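Local coordinates for succinate-semialdehyde dehydrogenase (Streptococcus pyogenes MGAS1882, PDB 4OGD), which probably oxidises succinic semialdehyde to succinate, with NADP+ bound as the cofactor, as a member of the aldehyde dehydrogenase family, at residues A[31-34]-A[35-38]; A[56-59]-A[60-63]; A[250-253]-A[254-258]; A[295-298]-A[299-302]. One frame throughout, in Å; residues are numbered along the deposited sequence.

Contact 1: A[31-34]-A[35-38]; sequences RAHL and LYKK
His33 and Lys37, one alpha-helical turn apart (i to i+4) on helix 22-41, run alongside each other in the same direction, the lysine chain passing over one face of the imidazole. Lys37 CG lies 4.3 Å from the centroid of the His33 ring and 22° off its normal, a CH-pi contact displaced toward the rim. Farther out, Lys37 CE comes to 3.7 Å from His33 CE1. Two torsions explain this course: His33 sends CG anti to its backbone N (chi1 177°), whereas the Lys37 chain bends at chi2 (-71°) before straightening along the ring. Its ammonium thus passes beyond the imidazole and forms a salt bridge with Glu408 of the second subunit, whose carboxylate also binds the hydroxyl of Tyr36. The aliphatic part of the lysine therefore packs within the helix while its charge serves the dimer contact. The Tyr36 ring meets the histidine backbone instead, with His33 O at its edge near the ring plane, 3.8 Å from Tyr36 CD2. That same oxygen, His33 O, accepts the helical bond from Lys37 N at 3.0 Å.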
loop_
_atom_site.group_PDB
_atom_site.type_symbol
_atom_site.label_atom_id
_atom_site.label_comp_id
_atom_site.label_asym_id
_atom_site.label_seq_id
_atom_site.Cartn_x
_atom_site.Cartn_y
_atom_site.Cartn_z
ATOM N N ARG A 31 -2.484 -18.290 18.315
ATOM C CA ARG A 31 -2.273 -17.468 19.503
ATOM C C ARG A 31 -2.283 -15.994 19.129
ATOM O O ARG A 31 -2.859 -15.168 19.831
ATOM C CB ARG A 31 -0.947 -17.817 20.185
ATOM C CG ARG A 31 -0.658 -16.974 21.425
ATOM C CD ARG A 31 0.661 -17.373 22.069
ATOM N NE ARG A 31 1.811 -17.070 21.217
ATOM C CZ ARG A 31 3.065 -17.404 21.511
ATOM N NH1 ARG A 31 3.333 -18.065 22.633
ATOM N NH2 ARG A 31 4.061 -17.093 20.683
ATOM N N ALA A 32 -1.650 -15.671 18.008
ATOM C CA ALA A 32 -1.579 -14.287 17.561
ATOM C C ALA A 32 -2.961 -13.767 17.159
ATOM O O ALA A 32 -3.324 -12.629 17.475
ATOM C CB ALA A 32 -0.579 -14.147 16.409
ATOM N N HIS A 33 -3.735 -14.598 16.468
ATOM C CA HIS A 33 -5.083 -14.219 16.055
ATOM C C HIS A 33 -5.968 -13.981 17.276
ATOM O O HIS A 33 -6.723 -13.002 17.334
ATOM C CB HIS A 33 -5.693 -15.292 15.150
ATOM C CG HIS A 33 -7.110 -15.015 14.750
ATOM N ND1 HIS A 33 -7.466 -13.949 13.950
ATOM C CD2 HIS A 33 -8.260 -15.666 15.045
ATOM C CE1 HIS A 33 -8.775 -13.955 13.772
ATOM N NE2 HIS A 33 -9.282 -14.983 14.428
ATOM N N LEU A 34 -5.870 -14.871 18.258
ATOM C CA LEU A 34 -6.672 -14.715 19.468
ATOM C C LEU A 34 -6.292 -13.441 20.220
ATOM O O LEU A 34 -7.151 -12.779 20.803
ATOM C CB LEU A 34 -6.552 -15.947 20.367
ATOM C CG LEU A 34 -7.150 -17.234 19.785
ATOM C CD1 LEU A 34 -6.937 -18.406 20.739
ATOM C CD2 LEU A 34 -8.626 -17.073 19.465
ATOM N N LEU A 35 -5.010 -13.089 20.186
ATOM C CA LEU A 35 -4.556 -11.867 20.839
ATOM C C LEU A 35 -5.090 -10.642 20.102
ATOM O O LEU A 35 -5.516 -9.668 20.730
ATOM C CB LEU A 35 -3.023 -11.840 20.956
ATOM C CG LEU A 35 -2.397 -10.665 21.714
ATOM C CD1 LEU A 35 -2.917 -10.612 23.148
ATOM C CD2 LEU A 35 -0.886 -10.783 21.720
ATOM N N TYR A 36 -5.082 -10.695 18.770
ATOM C CA TYR A 36 -5.707 -9.638 17.982
ATOM C C TYR A 36 -7.167 -9.451 18.409
ATOM O O TYR A 36 -7.618 -8.325 18.635
ATOM C CB TYR A 36 -5.631 -9.941 16.474
ATOM C CG TYR A 36 -6.743 -9.254 15.731
ATOM C CD1 TYR A 36 -6.679 -7.893 15.471
ATOM C CD2 TYR A 36 -7.879 -9.954 15.330
ATOM C CE1 TYR A 36 -7.709 -7.239 14.815
ATOM C CE2 TYR A 36 -8.922 -9.304 14.679
ATOM C CZ TYR A 36 -8.824 -7.948 14.424
ATOM O OH TYR A 36 -9.845 -7.277 13.778
ATOM N N LYS A 37 -7.905 -10.554 18.517
ATOM C CA LYS A 37 -9.318 -10.485 18.887
ATOM C C LYS A 37 -9.515 -9.955 20.311
ATOM O O LYS A 37 -10.438 -9.177 20.572
ATOM C CB LYS A 37 -9.986 -11.857 18.746
ATOM C CG LYS A 37 -10.197 -12.322 17.314
ATOM C CD LYS A 37 -11.295 -11.519 16.614
ATOM C CE LYS A 37 -11.678 -12.145 15.280
ATOM N NZ LYS A 37 -12.831 -11.422 14.623
ATOM N N LYS A 38 -8.655 -10.387 21.228
ATOM C CA LYS A 38 -8.698 -9.894 22.602
ATOM C C LYS A 38 -8.510 -8.380 22.674
ATOM O O LYS A 38 -9.226 -7.683 23.392
ATOM C CB LYS A 38 -7.649 -10.614 23.465
ATOM C CG LYS A 38 -7.472 -10.021 24.865
ATOM C CD LYS A 38 -6.493 -10.844 25.682
ATOM C CE LYS A 38 -6.248 -10.215 27.044
ATOM N NZ LYS A 38 -5.424 -11.128 27.879
#

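Contact 2: A[56-59]-A[60-63]; sequences ANIL and RRDR
Arg61 folds back beside Ile58 on the last turn of helix 45-61, and its course can be followed outward from the backbone. Arg61 CB rests 3.5 Å from Asn57 O, the carbonyl that accepts the helical bond from Arg61 N. CG then leaves anti to the backbone N (chi1 -171°), and the chain turns at chi3 (73°), which brings the guanidinium round toward Asp62 and over the isoleucine. Arg61 NE points almost straight at Asp62 OD1, 3.1 Å away with an N-H...O angle of 178°; the acceptor lies in the guanidinium plane, although the nitrogen stands above the carboxylate plane. At the tip, Arg61 NH2 forms a salt bridge to Asp62 OD2 at 2.8 Å, approaching on the syn side but tilted out of the carboxylate plane. This side-on, two-nitrogen grip fixes the rotation of both flat groups. Ile58 CG2 meets one guanidinium face, 3.8 Å from Arg61 NH2, and is also near Asp62 OD2. Asp62 leaves helical geometry, yet its N still bonds to Ile58 O. On another side, a water accepts from Asn57 ND2 and, weakly, from Arg60 NH1. Further salt bridges tie the turn to its surroundings: Arg61 to Glu173, Arg60 to Asp93 and Arg63 to Asp86. Ala56 and Leu59 pack on helix 78-103, while Ile58 and Leu59 meet Leu170 of helix 161-173, seating the end of helix 45-61 against both neighbouring helices.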
loop_
_atom_site.group_PDB
_atom_site.type_symbol
_atom_site.label_atom_id
_atom_site.label_comp_id
_atom_site.label_asym_id
_atom_site.label_seq_id
_atom_site.Cartn_x
_atom_site.Cartn_y
_atom_site.Cartn_z
ATOM N N ALA A 56 11.770 -0.231 25.892
ATOM C CA ALA A 56 12.810 0.791 25.821
ATOM C C ALA A 56 13.671 0.782 27.083
ATOM O O ALA A 56 14.900 0.902 27.015
ATOM C CB ALA A 56 12.188 2.169 25.604
ATOM N N ASN A 57 13.020 0.635 28.233
ATOM C CA ASN A 57 13.712 0.599 29.524
ATOM C C ASN A 57 14.710 -0.552 29.630
ATOM O O ASN A 57 15.843 -0.373 30.095
ATOM C CB ASN A 57 12.667 0.495 30.641
ATOM C CG ASN A 57 13.227 0.823 32.015
ATOM O OD1 ASN A 57 13.037 0.063 32.963
ATOM N ND2 ASN A 57 13.892 1.964 32.134
ATOM N N ILE A 58 14.288 -1.738 29.206
ATOM C CA ILE A 58 15.162 -2.907 29.238
ATOM C C ILE A 58 16.299 -2.775 28.227
ATOM O O ILE A 58 17.428 -3.193 28.493
ATOM C CB ILE A 58 14.379 -4.207 29.009
ATOM C CG1 ILE A 58 13.382 -4.418 30.147
ATOM C CG2 ILE A 58 15.333 -5.398 28.898
ATOM C CD1 ILE A 58 12.338 -5.487 29.846
ATOM N N LEU A 59 16.008 -2.185 27.069
ATOM C CA LEU A 59 17.058 -1.900 26.097
ATOM C C LEU A 59 18.117 -0.953 26.672
ATOM O O LEU A 59 19.318 -1.160 26.459
ATOM C CB LEU A 59 16.469 -1.339 24.804
ATOM C CG LEU A 59 15.843 -2.381 23.879
ATOM C CD1 LEU A 59 15.123 -1.676 22.733
ATOM C CD2 LEU A 59 16.901 -3.341 23.332
ATOM N N ARG A 60 17.678 0.058 27.420
ATOM C CA ARG A 60 18.611 0.947 28.109
ATOM C C ARG A 60 19.459 0.183 29.120
ATOM O O ARG A 60 20.685 0.311 29.150
ATOM C CB ARG A 60 17.869 2.070 28.847
ATOM C CG ARG A 60 17.336 3.188 27.976
ATOM C CD ARG A 60 16.771 4.309 28.856
ATOM N NE ARG A 60 16.356 5.458 28.055
ATOM C CZ ARG A 60 15.119 5.665 27.615
ATOM N NH1 ARG A 60 14.148 4.819 27.918
ATOM N NH2 ARG A 60 14.853 6.733 26.877
ATOM N N ARG A 61 18.787 -0.595 29.960
ATOM C CA ARG A 61 19.444 -1.351 31.024
ATOM C C ARG A 61 20.471 -2.348 30.480
ATOM O O ARG A 61 21.582 -2.495 31.016
ATOM C CB ARG A 61 18.386 -2.105 31.843
ATOM C CG ARG A 61 18.930 -2.757 33.117
ATOM C CD ARG A 61 17.901 -3.704 33.697
ATOM N NE ARG A 61 17.806 -4.914 32.884
ATOM C CZ ARG A 61 16.759 -5.731 32.870
ATOM N NH1 ARG A 61 15.691 -5.457 33.613
ATOM N NH2 ARG A 61 16.773 -6.812 32.093
ATOM N N ASP A 62 20.092 -3.031 29.408
ATOM C CA ASP A 62 20.901 -4.118 28.875
ATOM C C ASP A 62 21.504 -3.774 27.517
ATOM O O ASP A 62 21.717 -4.666 26.693
ATOM C CB ASP A 62 20.054 -5.391 28.739
ATOM C CG ASP A 62 19.639 -5.967 30.077
ATOM O OD1 ASP A 62 20.221 -5.568 31.103
ATOM O OD2 ASP A 62 18.740 -6.833 30.100
ATOM N N ARG A 63 21.788 -2.495 27.294
ATOM C CA ARG A 63 22.209 -2.045 25.967
ATOM C C ARG A 63 23.399 -2.809 25.421
ATOM O O ARG A 63 23.394 -3.249 24.271
ATOM C CB ARG A 63 22.529 -0.558 25.945
ATOM C CG ARG A 63 23.010 -0.140 24.567
ATOM C CD ARG A 63 23.345 1.303 24.485
ATOM N NE ARG A 63 24.489 1.613 25.326
ATOM C CZ ARG A 63 24.998 2.829 25.456
ATOM N NH1 ARG A 63 24.469 3.840 24.788
ATOM N NH2 ARG A 63 26.040 3.030 26.251
HETATM O O HOH W 1 13.818 3.930 30.586
#

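Contact 3: A[250-253]-A[254-258]; sequences VLYF and SRLYN
Ser254 bonds twice to Val250 O, through its backbone N and through its hydroxyl, where helix 244-256 of a beta-alpha-beta unit nears its C-terminal end. Ser254 OG, placed beside its own backbone N by chi1 of -67°, donates to Val250 O at 2.8 Å from above the carbonyl plane; Ser254 N reaches the same oxygen at 2.9 Å, nearly along the C=O axis. Phe253 and Tyr257 lie side by side, their rings oblique with planes at 54° and centroids 5.1 Å apart. Phe253 CE1 sits over one face of the Tyr257 ring, near its rim, and Phe253 CD1 touches Tyr257 CB at 3.6 Å. Trp418 meets the Phe253 ring at a small interplanar angle. Leu256 instead crosses Tyr252 at about a right angle, putting CD1 over the tyrosine face, 3.8 Å from the ring centroid in a CH-pi contact. The Tyr252 hydroxyl has Thr301 O as its partner. Chemically, the turn combines dispersion between carbon surfaces with a serine satisfied by its own helix: by giving its proton to Val250 O, which also takes the Ser254 N-H, the buried hydroxyl has its hydrogen bond made locally, while the side chain packs beside Phe236 of strand 235-238.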
loop_
_atom_site.group_PDB
_atom_site.type_symbol
_atom_site.label_atom_id
_atom_site.label_comp_id
_atom_site.label_asym_id
_atom_site.label_seq_id
_atom_site.Cartn_x
_atom_site.Cartn_y
_atom_site.Cartn_z
ATOM N N VAL A 250 31.990 14.427 6.786
ATOM C CA VAL A 250 30.903 13.451 6.719
ATOM C C VAL A 250 31.200 12.253 5.823
ATOM O O VAL A 250 30.444 11.277 5.821
ATOM C CB VAL A 250 29.561 14.088 6.278
ATOM C CG1 VAL A 250 29.288 15.365 7.060
ATOM C CG2 VAL A 250 29.546 14.353 4.775
ATOM N N LEU A 251 32.303 12.301 5.077
ATOM C CA LEU A 251 32.536 11.286 4.045
ATOM C C LEU A 251 32.713 9.858 4.570
ATOM O O LEU A 251 32.163 8.921 3.989
ATOM C CB LEU A 251 33.702 11.667 3.122
ATOM C CG LEU A 251 33.475 12.783 2.101
ATOM C CD1 LEU A 251 34.755 13.009 1.317
ATOM C CD2 LEU A 251 32.326 12.478 1.137
ATOM N N TYR A 252 33.479 9.687 5.652
ATOM C CA TYR A 252 33.731 8.348 6.179
ATOM C C TYR A 252 32.413 7.687 6.574
ATOM O O TYR A 252 32.109 6.575 6.143
ATOM C CB TYR A 252 34.685 8.391 7.380
ATOM C CG TYR A 252 35.254 7.032 7.716
ATOM C CD1 TYR A 252 36.503 6.650 7.250
ATOM C CD2 TYR A 252 34.530 6.122 8.478
ATOM C CE1 TYR A 252 37.028 5.400 7.544
ATOM C CE2 TYR A 252 35.038 4.869 8.771
ATOM C CZ TYR A 252 36.287 4.517 8.305
ATOM O OH TYR A 252 36.794 3.272 8.601
ATOM N N PHE A 253 31.625 8.387 7.379
ATOM C CA PHE A 253 30.308 7.886 7.754
ATOM C C PHE A 253 29.458 7.588 6.525
ATOM O O PHE A 253 28.811 6.537 6.444
ATOM C CB PHE A 253 29.569 8.893 8.635
ATOM C CG PHE A 253 28.097 8.614 8.754
ATOM C CD1 PHE A 253 27.629 7.661 9.645
ATOM C CD2 PHE A 253 27.181 9.287 7.954
ATOM C CE1 PHE A 253 26.273 7.385 9.743
ATOM C CE2 PHE A 253 25.827 9.013 8.043
ATOM C CZ PHE A 253 25.372 8.068 8.935
ATOM N N SER A 254 29.462 8.508 5.569
ATOM C CA SER A 254 28.516 8.413 4.456
ATOM C C SER A 254 28.632 7.148 3.630
ATOM O O SER A 254 27.619 6.658 3.131
ATOM C CB SER A 254 28.595 9.648 3.558
ATOM O OG SER A 254 28.134 10.783 4.274
ATOM N N ARG A 255 29.843 6.616 3.482
ATOM C CA ARG A 255 30.020 5.398 2.689
ATOM C C ARG A 255 30.488 4.178 3.481
ATOM O O ARG A 255 30.227 3.043 3.078
ATOM C CB ARG A 255 30.947 5.636 1.485
ATOM C CG ARG A 255 30.960 4.476 0.473
ATOM C CD ARG A 255 29.540 4.075 0.061
ATOM N NE ARG A 255 29.543 3.069 -0.996
ATOM C CZ ARG A 255 28.859 1.929 -0.958
ATOM N NH1 ARG A 255 28.093 1.641 0.089
ATOM N NH2 ARG A 255 28.935 1.075 -1.975
ATOM N N LEU A 256 31.167 4.403 4.606
ATOM C CA LEU A 256 31.805 3.308 5.333
ATOM C C LEU A 256 31.131 2.884 6.642
ATOM O O LEU A 256 31.506 1.874 7.229
ATOM C CB LEU A 256 33.290 3.614 5.569
ATOM C CG LEU A 256 34.105 3.830 4.291
ATOM C CD1 LEU A 256 35.544 4.107 4.647
ATOM C CD2 LEU A 256 34.030 2.607 3.400
ATOM N N TYR A 257 30.137 3.639 7.089
ATOM C CA TYR A 257 29.336 3.210 8.233
ATOM C C TYR A 257 28.707 1.858 7.912
ATOM O O TYR A 257 28.205 1.646 6.796
ATOM C CB TYR A 257 28.265 4.255 8.528
ATOM C CG TYR A 257 27.266 3.860 9.582
ATOM C CD1 TYR A 257 26.082 3.223 9.229
ATOM C CD2 TYR A 257 27.487 4.152 10.921
ATOM C CE1 TYR A 257 25.161 2.864 10.168
ATOM C CE2 TYR A 257 26.551 3.795 11.885
ATOM C CZ TYR A 257 25.393 3.148 11.493
ATOM O OH TYR A 257 24.442 2.767 12.410
ATOM N N ASN A 258 28.755 0.942 8.876
ATOM C CA ASN A 258 28.261 -0.429 8.704
ATOM C C ASN A 258 28.923 -1.123 7.515
ATOM O O ASN A 258 28.305 -1.943 6.834
ATOM C CB ASN A 258 26.724 -0.460 8.599
ATOM C CG ASN A 258 26.121 -1.786 9.061
ATOM O OD1 ASN A 258 26.730 -2.543 9.823
ATOM N ND2 ASN A 258 24.897 -2.062 8.613
#

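Contact 4: A[295-298]-A[299-302]; sequences PMDP and ETTL
A type I beta turn runs from Asp297 to Thr300, closed by the hydrogen bond from Thr300 N to Asp297 O at 3.0 Å, with Pro298 and Glu299 at its two central positions. The Asp297 side chain secures the turn a second time: its OD1 accepts from Glu299 N at 2.9 Å, forming an Asx turn, with an N-H...O angle of 166° and the donor above the carboxylate plane. With CG anti to the backbone N (chi1 -169°), Asp297 holds its carboxylate beside this amide. Asp297 OD1 also approaches Glu299 CB at 3.4 Å. The two acidic side chains cross obliquely, their carboxylate planes 43° apart, and Asp297 OD1 is 4.5 Å from Glu299 OE1. A water probably eases this like-charge proximity by donating to Asp297 OD2 at 2.6 Å and to Glu299 OE1 at 2.7 Å. Thr300 crosses Asp297 at about a right angle, with Thr300 OG1 3.4 Å from Asp297 CB; the Thr300 hydroxyl is hydrogen-bonded to Asp294 O, three residues ahead of the turn. The turn belongs to the loop between helices 276-288 and 308-323, where Pro295 and Met296 pack against helix 63-74 and strand 4-7.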
loop_
_atom_site.group_PDB
_atom_site.type_symbol
_atom_site.label_atom_id
_atom_site.label_comp_id
_atom_site.label_asym_id
_atom_site.label_seq_id
_atom_site.Cartn_x
_atom_site.Cartn_y
_atom_site.Cartn_z
ATOM N N PRO A 295 35.544 -6.116 15.538
ATOM C CA PRO A 295 34.467 -5.129 15.723
ATOM C C PRO A 295 34.125 -4.841 17.193
ATOM O O PRO A 295 33.462 -3.840 17.470
ATOM C CB PRO A 295 33.270 -5.765 15.001
ATOM C CG PRO A 295 33.541 -7.233 15.048
ATOM C CD PRO A 295 35.053 -7.356 14.907
ATOM N N MET A 296 34.585 -5.676 18.120
ATOM C CA MET A 296 34.379 -5.385 19.539
ATOM C C MET A 296 35.382 -4.363 20.071
ATOM O O MET A 296 35.160 -3.764 21.122
ATOM C CB MET A 296 34.417 -6.664 20.383
ATOM C CG MET A 296 33.258 -7.629 20.132
ATOM S SD MET A 296 31.614 -7.000 20.554
ATOM C CE MET A 296 31.718 -6.971 22.344
ATOM N N ASP A 297 36.474 -4.155 19.337
ATOM C CA ASP A 297 37.545 -3.252 19.755
ATOM C C ASP A 297 37.155 -1.817 19.428
ATOM O O ASP A 297 36.830 -1.516 18.283
ATOM C CB ASP A 297 38.827 -3.625 18.999
ATOM C CG ASP A 297 40.077 -2.932 19.536
ATOM O OD1 ASP A 297 40.016 -1.764 19.982
ATOM O OD2 ASP A 297 41.146 -3.575 19.491
ATOM N N PRO A 298 37.200 -0.919 20.427
ATOM C CA PRO A 298 36.847 0.489 20.190
ATOM C C PRO A 298 37.739 1.195 19.161
ATOM O O PRO A 298 37.320 2.207 18.601
ATOM C CB PRO A 298 37.015 1.131 21.574
ATOM C CG PRO A 298 37.926 0.199 22.325
ATOM C CD PRO A 298 37.554 -1.166 21.835
ATOM N N GLU A 299 38.939 0.674 18.913
ATOM C CA GLU A 299 39.848 1.265 17.932
ATOM C C GLU A 299 39.444 0.929 16.492
ATOM O O GLU A 299 39.892 1.579 15.548
ATOM C CB GLU A 299 41.284 0.789 18.168
ATOM C CG GLU A 299 41.937 1.287 19.446
ATOM C CD GLU A 299 43.357 0.745 19.631
ATOM O OE1 GLU A 299 43.884 0.076 18.710
ATOM O OE2 GLU A 299 43.950 0.989 20.705
ATOM N N THR A 300 38.604 -0.088 16.327
ATOM C CA THR A 300 38.245 -0.572 14.997
ATOM C C THR A 300 37.212 0.331 14.336
ATOM O O THR A 300 36.183 0.652 14.933
ATOM C CB THR A 300 37.720 -2.005 15.058
ATOM O OG1 THR A 300 38.721 -2.853 15.644
ATOM C CG2 THR A 300 37.378 -2.513 13.664
ATOM N N THR A 301 37.492 0.743 13.107
ATOM C CA THR A 301 36.603 1.667 12.405
ATOM C C THR A 301 36.112 1.088 11.081
ATOM O O THR A 301 35.454 1.777 10.297
ATOM C CB THR A 301 37.255 3.054 12.203
ATOM O OG1 THR A 301 38.468 2.923 11.448
ATOM C CG2 THR A 301 37.568 3.692 13.546
ATOM N N LEU A 302 36.425 -0.180 10.835
ATOM C CA LEU A 302 35.830 -0.894 9.705
ATOM C C LEU A 302 35.575 -2.353 10.072
ATOM O O LEU A 302 36.509 -3.097 10.389
ATOM C CB LEU A 302 36.702 -0.801 8.446
ATOM C CG LEU A 302 36.044 -1.419 7.207
ATOM C CD1 LEU A 302 34.844 -0.588 6.757
ATOM C CD2 LEU A 302 37.039 -1.569 6.077
HETATM O O HOH W 2 34.915 0.877 17.240
HETATM O O HOH W 3 43.019 -2.417 18.033
#

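In the fold
Contacts 1 to 4 follow one another along the chain. The first two occupy consecutive helices, 22-41 and 45-61, with centres 27 Å apart, and contact 1 alone reaches the second subunit. Contact 3 lies on helix 244-256, the connection between the parallel strands 235-238 and 268-272 of the seven-stranded sheet; contact 4 lies in a later loop. Contacts 3 and 4, centred 15 Å apart, touch where Tyr252 OH approaches Thr301 O. Contacts 1 and 3 fall on opposite sides of the chain's centre, with centres 43 Å apart, so the set reaches from the subunit interface at contact 1 across to contacts 3 and 4.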